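Local coordinates for Ctr9 protein (Myceliophthora thermophila, PDB 6AF0) that is a tetratricopeptide-repeat protein that probably binds the RNA polymerase II complex, seen here as a long, largely helical piece of the whole protein, at residues L646-N660 against E673-D685. Residues are numbered along the deposited sequence; the frame is centred on the assembly and turned at random.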
# COMPACT_ATOMS: atom_id res chain seq x y z
N LEU A 646 -26.73 6.34 -24.92
CA LEU A 646 -27.51 6.02 -23.72
C LEU A 646 -27.82 7.20 -22.81
O LEU A 646 -28.89 7.23 -22.19
CB LEU A 646 -26.82 4.94 -22.89
CG LEU A 646 -26.56 3.61 -23.60
CD1 LEU A 646 -26.10 2.60 -22.55
CD2 LEU A 646 -27.78 3.13 -24.39
N GLU A 647 -26.88 8.15 -22.71
CA GLU A 647 -27.12 9.41 -22.00
C GLU A 647 -28.20 10.21 -22.71
O GLU A 647 -29.19 10.60 -22.12
CB GLU A 647 -25.85 10.24 -21.90
CG GLU A 647 -24.79 9.63 -21.00
CD GLU A 647 -25.24 9.47 -19.56
OE1 GLU A 647 -25.83 10.42 -19.02
OE2 GLU A 647 -24.98 8.41 -18.97
N VAL A 648 -28.01 10.43 -24.00
CA VAL A 648 -28.99 11.12 -24.83
C VAL A 648 -30.34 10.44 -24.69
O VAL A 648 -31.41 11.07 -24.61
CB VAL A 648 -28.60 11.09 -26.32
CG1 VAL A 648 -29.74 11.56 -27.19
CG2 VAL A 648 -27.36 11.95 -26.57
N ARG A 649 -30.28 9.12 -24.67
CA ARG A 649 -31.47 8.34 -24.53
C ARG A 649 -32.14 8.78 -23.24
O ARG A 649 -33.24 9.35 -23.27
CB ARG A 649 -31.13 6.86 -24.52
CG ARG A 649 -30.56 6.32 -25.82
CD ARG A 649 -31.61 6.09 -26.89
NE ARG A 649 -32.29 4.80 -26.77
CZ ARG A 649 -33.36 4.45 -27.48
NH1 ARG A 649 -33.88 5.27 -28.38
NH2 ARG A 649 -33.92 3.27 -27.29
N GLY A 650 -31.45 8.57 -22.13
CA GLY A 650 -31.98 8.89 -20.80
C GLY A 650 -32.67 10.24 -20.77
O GLY A 650 -33.78 10.36 -20.23
N LEU A 651 -32.02 11.24 -21.37
CA LEU A 651 -32.56 12.59 -21.42
C LEU A 651 -33.92 12.62 -22.13
O LEU A 651 -34.88 13.25 -21.66
CB LEU A 651 -31.59 13.54 -22.11
CG LEU A 651 -32.16 14.96 -22.22
CD1 LEU A 651 -32.49 15.56 -20.86
CD2 LEU A 651 -31.20 15.89 -22.95
N TYR A 652 -33.98 11.94 -23.26
CA TYR A 652 -35.23 11.85 -24.01
C TYR A 652 -36.31 11.17 -23.19
O TYR A 652 -37.44 11.61 -23.17
CB TYR A 652 -35.02 11.10 -25.33
CG TYR A 652 -36.17 11.26 -26.31
CD1 TYR A 652 -36.43 12.49 -26.93
CD2 TYR A 652 -37.01 10.19 -26.62
CE1 TYR A 652 -37.48 12.64 -27.82
CE2 TYR A 652 -38.07 10.33 -27.50
CZ TYR A 652 -38.30 11.56 -28.10
OH TYR A 652 -39.35 11.69 -28.99
N GLY A 653 -35.96 10.09 -22.51
CA GLY A 653 -36.90 9.44 -21.62
C GLY A 653 -37.35 10.36 -20.49
O GLY A 653 -38.53 10.38 -20.12
N TRP A 654 -36.41 11.12 -19.93
CA TRP A 654 -36.72 12.09 -18.90
C TRP A 654 -37.72 13.10 -19.41
O TRP A 654 -38.64 13.46 -18.71
CB TRP A 654 -35.47 12.82 -18.48
CG TRP A 654 -35.70 13.90 -17.48
CD1 TRP A 654 -35.81 13.76 -16.14
CD2 TRP A 654 -35.81 15.30 -17.75
NE1 TRP A 654 -36.00 14.98 -15.55
CE2 TRP A 654 -36.00 15.95 -16.52
CE3 TRP A 654 -35.76 16.06 -18.92
CZ2 TRP A 654 -36.15 17.33 -16.42
CZ3 TRP A 654 -35.90 17.44 -18.81
CH2 TRP A 654 -36.09 18.06 -17.57
N PHE A 655 -37.49 13.56 -20.63
CA PHE A 655 -38.43 14.42 -21.35
C PHE A 655 -39.83 13.83 -21.52
O PHE A 655 -40.82 14.54 -21.40
CB PHE A 655 -37.87 14.68 -22.73
CG PHE A 655 -38.80 15.44 -23.63
CD1 PHE A 655 -39.46 16.57 -23.18
CD2 PHE A 655 -38.97 15.05 -24.95
CE1 PHE A 655 -40.30 17.28 -24.02
CE2 PHE A 655 -39.81 15.75 -25.79
CZ PHE A 655 -40.47 16.87 -25.33
N LEU A 656 -39.91 12.54 -21.82
CA LEU A 656 -41.19 11.87 -21.97
C LEU A 656 -41.91 11.74 -20.65
O LEU A 656 -43.13 11.70 -20.62
CB LEU A 656 -41.01 10.50 -22.61
CG LEU A 656 -40.41 10.54 -24.04
CD1 LEU A 656 -40.31 9.16 -24.68
CD2 LEU A 656 -41.15 11.48 -24.99
N SER A 657 -41.15 11.66 -19.56
CA SER A 657 -41.75 11.61 -18.22
C SER A 657 -42.44 12.94 -17.93
O SER A 657 -43.53 12.97 -17.34
CB SER A 657 -40.71 11.19 -17.13
OG SER A 657 -40.06 12.28 -16.46
N LYS A 658 -41.83 14.03 -18.38
CA LYS A 658 -42.35 15.36 -18.16
C LYS A 658 -43.67 15.56 -18.87
O LYS A 658 -44.54 16.27 -18.37
CB LYS A 658 -41.38 16.39 -18.67
CG LYS A 658 -40.08 16.45 -17.89
CD LYS A 658 -40.30 16.81 -16.44
CE LYS A 658 -41.00 18.16 -16.34
NZ LYS A 658 -40.11 19.18 -15.76
N VAL A 659 -43.78 14.96 -20.04
CA VAL A 659 -45.02 14.96 -20.83
C VAL A 659 -46.16 14.16 -20.15
O VAL A 659 -47.34 14.53 -20.24
CB VAL A 659 -44.75 14.37 -22.23
CG1 VAL A 659 -46.04 14.24 -23.04
CG2 VAL A 659 -43.73 15.23 -22.98
N ASN A 660 -45.81 13.05 -19.49
CA ASN A 660 -46.76 12.25 -18.68
C ASN A 660 -47.25 13.02 -17.45
O ASN A 660 -48.42 12.93 -17.08
CB ASN A 660 -46.12 10.93 -18.21
CG ASN A 660 -46.17 9.84 -19.27
OD1 ASN A 660 -46.58 10.06 -20.41
ND2 ASN A 660 -45.77 8.63 -18.88
N GLU A 673 -45.92 6.01 -25.15
CA GLU A 673 -44.67 6.50 -25.75
C GLU A 673 -43.45 6.30 -24.86
O GLU A 673 -42.39 5.90 -25.34
CB GLU A 673 -44.77 7.99 -26.12
CG GLU A 673 -46.19 8.46 -26.42
CD GLU A 673 -46.25 9.78 -27.18
OE1 GLU A 673 -45.24 10.51 -27.22
OE2 GLU A 673 -47.34 10.09 -27.72
N GLN A 674 -43.61 6.56 -23.56
CA GLN A 674 -42.50 6.45 -22.59
C GLN A 674 -42.13 5.00 -22.26
O GLN A 674 -40.96 4.64 -22.36
CB GLN A 674 -42.81 7.22 -21.29
CG GLN A 674 -41.72 7.09 -20.21
CD GLN A 674 -41.94 7.96 -18.96
OE1 GLN A 674 -41.09 8.02 -18.07
NE2 GLN A 674 -43.07 8.64 -18.89
N ARG A 675 -43.09 4.17 -21.88
CA ARG A 675 -42.78 2.76 -21.59
C ARG A 675 -42.27 2.03 -22.82
O ARG A 675 -41.34 1.24 -22.75
CB ARG A 675 -43.95 1.99 -20.96
CG ARG A 675 -45.23 1.79 -21.76
CD ARG A 675 -46.23 0.98 -20.91
NE ARG A 675 -47.48 0.58 -21.58
CZ ARG A 675 -48.66 1.22 -21.50
NH1 ARG A 675 -48.78 2.35 -20.80
NH2 ARG A 675 -49.71 0.75 -22.15
N HIS A 676 -42.92 2.29 -23.94
CA HIS A 676 -42.50 1.79 -25.24
C HIS A 676 -41.01 2.03 -25.41
O HIS A 676 -40.22 1.08 -25.46
CB HIS A 676 -43.30 2.52 -26.32
CG HIS A 676 -43.06 2.03 -27.71
ND1 HIS A 676 -43.35 2.80 -28.82
CD2 HIS A 676 -42.56 0.86 -28.19
CE1 HIS A 676 -43.05 2.13 -29.91
NE2 HIS A 676 -42.56 0.95 -29.56
N TYR A 677 -40.65 3.31 -25.44
CA TYR A 677 -39.28 3.77 -25.63
C TYR A 677 -38.29 3.21 -24.61
O TYR A 677 -37.18 2.83 -24.97
CB TYR A 677 -39.26 5.30 -25.59
CG TYR A 677 -37.90 5.88 -25.28
CD1 TYR A 677 -37.02 6.21 -26.30
CD2 TYR A 677 -37.50 6.09 -23.96
CE1 TYR A 677 -35.78 6.73 -26.01
CE2 TYR A 677 -36.27 6.61 -23.67
CZ TYR A 677 -35.42 6.93 -24.69
OH TYR A 677 -34.19 7.45 -24.38
N LYS A 678 -38.67 3.16 -23.34
CA LYS A 678 -37.75 2.70 -22.29
C LYS A 678 -37.35 1.26 -22.52
O LYS A 678 -36.24 0.88 -22.19
CB LYS A 678 -38.34 2.81 -20.88
CG LYS A 678 -38.87 4.19 -20.49
CD LYS A 678 -38.00 4.93 -19.49
CE LYS A 678 -38.87 5.85 -18.65
NZ LYS A 678 -38.19 7.09 -18.19
N HIS A 679 -38.25 0.45 -23.06
CA HIS A 679 -37.88 -0.95 -23.28
C HIS A 679 -37.30 -1.21 -24.69
O HIS A 679 -36.70 -2.26 -24.91
CB HIS A 679 -38.97 -1.92 -22.79
CG HIS A 679 -39.69 -2.68 -23.87
ND1 HIS A 679 -39.10 -3.69 -24.60
CD2 HIS A 679 -40.98 -2.63 -24.27
CE1 HIS A 679 -39.98 -4.19 -25.44
NE2 HIS A 679 -41.13 -3.57 -25.26
N THR A 680 -37.44 -0.25 -25.60
CA THR A 680 -36.62 -0.27 -26.84
C THR A 680 -35.17 -0.06 -26.39
O THR A 680 -34.28 -0.85 -26.73
CB THR A 680 -37.00 0.78 -27.94
OG1 THR A 680 -36.34 2.03 -27.72
CG2 THR A 680 -38.53 1.00 -28.05
N LEU A 681 -34.94 0.98 -25.59
CA LEU A 681 -33.65 1.21 -24.93
C LEU A 681 -33.21 -0.01 -24.12
O LEU A 681 -32.03 -0.31 -24.03
CB LEU A 681 -33.73 2.45 -24.05
CG LEU A 681 -32.52 2.77 -23.17
CD1 LEU A 681 -32.56 4.23 -22.77
CD2 LEU A 681 -32.47 1.91 -21.92
N GLN A 682 -34.18 -0.70 -23.53
CA GLN A 682 -33.93 -1.96 -22.84
C GLN A 682 -33.39 -3.08 -23.76
O GLN A 682 -32.69 -3.98 -23.30
CB GLN A 682 -35.22 -2.42 -22.18
CG GLN A 682 -35.06 -3.58 -21.25
CD GLN A 682 -34.25 -3.20 -20.06
OE1 GLN A 682 -34.48 -2.15 -19.44
NE2 GLN A 682 -33.29 -4.03 -19.71
N SER A 683 -33.75 -3.04 -25.04
CA SER A 683 -33.09 -3.86 -26.06
C SER A 683 -31.65 -3.39 -26.43
O SER A 683 -30.84 -4.21 -26.85
CB SER A 683 -33.94 -3.93 -27.33
OG SER A 683 -33.12 -4.21 -28.45
N TYR A 684 -31.37 -2.08 -26.33
CA TYR A 684 -29.99 -1.52 -26.42
C TYR A 684 -29.09 -1.84 -25.22
O TYR A 684 -27.87 -1.90 -25.36
CB TYR A 684 -30.00 0.01 -26.54
CG TYR A 684 -30.36 0.57 -27.88
CD1 TYR A 684 -31.69 0.79 -28.22
CD2 TYR A 684 -29.39 0.92 -28.80
CE1 TYR A 684 -32.05 1.32 -29.45
CE2 TYR A 684 -29.73 1.45 -30.04
CZ TYR A 684 -31.07 1.65 -30.35
OH TYR A 684 -31.46 2.18 -31.56
N ASP A 685 -29.67 -1.97 -24.02
CA ASP A 685 -28.90 -2.34 -22.82
C ASP A 685 -29.79 -2.99 -21.77
O ASP A 685 -30.73 -2.38 -21.27
CB ASP A 685 -28.23 -1.11 -22.21
CG ASP A 685 -27.65 -1.40 -20.82
OD1 ASP A 685 -26.48 -1.06 -20.57
OD2 ASP A 685 -28.36 -1.96 -19.97
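Leu646 opens the contact, its CD2 lying 4.4 Å from Tyr684 CB, and a knob follows one turn later. Arg649 bends at chi2 and chi3, which folds its guanidinium down among Tyr677, Thr680, Leu681 and Tyr684. Tyr677 CE1 and Tyr684 CE1 lie over opposite faces of that group, while Thr680 OG1 accepts from Arg649 NH2 at 2.8 Å, close to the guanidinium plane. The same hydroxyl donates to Tyr677 O within its own helix, which would limit its rotation. Tyr677 CG stands anti to the backbone N (chi1 159°), sending the ring across to the other helix; there Tyr652 turns its edge to the phenol face in a T-shaped pair, centroids 5.5 Å apart and planes at 64°. Gly653, without a side chain, lets the ring come in close, CA to Tyr677 CE2 3.6 Å. Leu656 packs CD1 on Tyr677 CB (4.1 Å), and Gln674, extended, fits as a knob among Gly653, Leu656, Ser657 and Asn660. The helices run antiparallel (163°), 9.4 Å between axes, a pairing consistent with the helical hairpins from which tetratricopeptide-repeat arrays are built. Helices 612-625 and 630-641 pack against 646-660, and helix 689-704 meets side chains from both partners.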